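Local coordinates for protein dicer Related Helicase (Caenorhabditis elegans, PDB 6M6R) that probably hydrolyses ATP as an RNA helicase of the RIG-I-like receptor family, this piece being its zinc-binding, RNA-binding C-terminal domain, at residues M13-S18 against C72-G77. Numbering follows the deposited sequence.
With ZN (zinc ion), chain C.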
loop_
_atom_site.group_PDB
_atom_site.type_symbol
_atom_site.label_atom_id
_atom_site.label_comp_id
_atom_site.label_asym_id
_atom_site.label_seq_id
_atom_site.Cartn_x
_atom_site.Cartn_y
_atom_site.Cartn_z
ATOM N N MET B 13 1.467 -17.016 -2.498
ATOM C CA MET B 13 1.636 -16.988 -1.055
ATOM C C MET B 13 1.857 -15.566 -0.555
ATOM O O MET B 13 2.334 -14.697 -1.286
ATOM C CB MET B 13 2.791 -17.920 -0.662
ATOM C CG MET B 13 2.359 -19.387 -0.886
ATOM S SD MET B 13 3.731 -20.525 -0.964
ATOM C CE MET B 13 4.855 -19.787 0.228
ATOM N N CYS B 14 1.452 -15.322 0.691
ATOM C CA CYS B 14 1.722 -14.037 1.338
ATOM C C CYS B 14 3.225 -13.821 1.425
ATOM O O CYS B 14 3.955 -14.667 1.956
ATOM C CB CYS B 14 1.099 -14.020 2.745
ATOM S SG CYS B 14 1.366 -12.457 3.638
ATOM N N SER B 15 3.708 -12.695 0.896
ATOM C CA SER B 15 5.151 -12.527 0.936
ATOM C C SER B 15 5.658 -12.237 2.339
ATOM O O SER B 15 6.869 -12.327 2.560
ATOM C CB SER B 15 5.592 -11.412 -0.017
ATOM O OG SER B 15 5.027 -10.196 0.416
ATOM N N ASN B 16 4.769 -11.919 3.291
ATOM C CA ASN B 16 5.176 -11.669 4.674
ATOM C C ASN B 16 5.191 -12.935 5.535
ATOM O O ASN B 16 6.155 -13.177 6.272
ATOM C CB ASN B 16 4.269 -10.599 5.309
ATOM C CG ASN B 16 4.790 -10.130 6.673
ATOM O OD1 ASN B 16 5.993 -9.992 6.872
ATOM N ND2 ASN B 16 3.885 -9.918 7.615
ATOM N N CYS B 17 4.140 -13.746 5.492
ATOM C CA CYS B 17 4.049 -14.880 6.406
ATOM C C CYS B 17 4.043 -16.234 5.704
ATOM O O CYS B 17 4.053 -17.272 6.385
ATOM C CB CYS B 17 2.795 -14.729 7.290
ATOM S SG CYS B 17 1.235 -15.112 6.466
ATOM N N SER B 18 4.024 -16.245 4.366
ATOM C CA SER B 18 4.061 -17.420 3.495
ATOM C C SER B 18 2.776 -18.254 3.510
ATOM O O SER B 18 2.774 -19.368 2.965
ATOM C CB SER B 18 5.270 -18.314 3.810
ATOM O OG SER B 18 4.946 -19.276 4.804
ATOM N N CYS B 72 -1.444 -12.612 9.028
ATOM C CA CYS B 72 -0.462 -11.638 9.487
ATOM C C CYS B 72 -0.913 -10.200 9.303
ATOM O O CYS B 72 -0.197 -9.285 9.726
ATOM C CB CYS B 72 0.883 -11.855 8.758
ATOM S SG CYS B 72 0.923 -11.254 7.044
ATOM N N LYS B 73 -2.065 -9.974 8.671
ATOM C CA LYS B 73 -2.669 -8.656 8.467
ATOM C C LYS B 73 -1.878 -7.750 7.518
ATOM O O LYS B 73 -2.181 -6.554 7.419
ATOM C CB LYS B 73 -2.928 -7.960 9.824
ATOM C CG LYS B 73 -4.388 -8.132 10.294
ATOM C CD LYS B 73 -4.810 -9.601 10.442
ATOM C CE LYS B 73 -5.821 -9.873 11.575
ATOM N NZ LYS B 73 -6.821 -10.954 11.212
ATOM N N LEU B 74 -0.912 -8.279 6.766
ATOM C CA LEU B 74 -0.308 -7.490 5.695
ATOM C C LEU B 74 -1.394 -7.022 4.723
ATOM O O LEU B 74 -2.332 -7.763 4.423
ATOM C CB LEU B 74 0.743 -8.324 4.945
ATOM C CG LEU B 74 1.369 -7.760 3.649
ATOM C CD1 LEU B 74 2.487 -6.764 4.005
ATOM C CD2 LEU B 74 1.861 -8.879 2.660
ATOM N N ASP B 75 -1.280 -5.780 4.243
ATOM C CA ASP B 75 -2.158 -5.313 3.168
ATOM C C ASP B 75 -1.811 -6.044 1.881
ATOM O O ASP B 75 -0.679 -5.953 1.398
ATOM C CB ASP B 75 -2.010 -3.796 2.996
ATOM C CG ASP B 75 -2.908 -3.221 1.899
ATOM O OD1 ASP B 75 -3.877 -3.880 1.459
ATOM O OD2 ASP B 75 -2.645 -2.069 1.483
ATOM N N VAL B 76 -2.768 -6.791 1.327
ATOM C CA VAL B 76 -2.509 -7.603 0.147
ATOM C C VAL B 76 -3.364 -7.201 -1.047
ATOM O O VAL B 76 -3.246 -7.824 -2.109
ATOM C CB VAL B 76 -2.665 -9.115 0.447
ATOM C CG1 VAL B 76 -1.608 -9.588 1.459
ATOM C CG2 VAL B 76 -4.048 -9.446 0.984
ATOM N N GLY B 77 -4.195 -6.174 -0.928
ATOM C CA GLY B 77 -4.994 -5.750 -2.065
ATOM C C GLY B 77 -6.291 -5.093 -1.611
ATOM O O GLY B 77 -6.355 -4.486 -0.542
HETATM ZN ZN ZN C . 0.481 -13.080 5.703
#
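C14 and C72 meet at a zinc ion, with C14 SG 3.6 Å from C72 SG, in a worked example of how two CxxC turns, distant in sequence, are clamped into one Cys4 site. At the end of its strand, the C14 side chain swings its sulfur away from the backbone N (chi1 -180°), placing SG 2.3 Å from the zinc. The same thiolate accepts the backbone N-H of C17 and, weakly, that of N16, an N-H...S pattern that would probably ease its negative charge; C14 SG also lies against CD2 of L74 at 3.7 Å. S15 adds only a light touch on that methyl. N16 reaches across to the other turn, where its ND2 donates to SG of C72 at 3.3 Å. The N-H...S angle is 156°, and N16 CB packs against L74. The sulfur lies 16° out of the amide plane. An alanine at N16 removes this donor, and the C72 sulfur would probably be held less firmly, with L74 N, 3.5 Å from C72 SG, as its remaining N-H partner within the two segments. C17 supplies a third sulfur, and C17 CB lies 3.8 Å from CB of C72; C69 completes the tetrad. Near the domain surface, the zinc thus ties the end of strand 11-14, paired with strand 95-99, to the turn between antiparallel strands 61-69 and 75-82, joining two separate sheets.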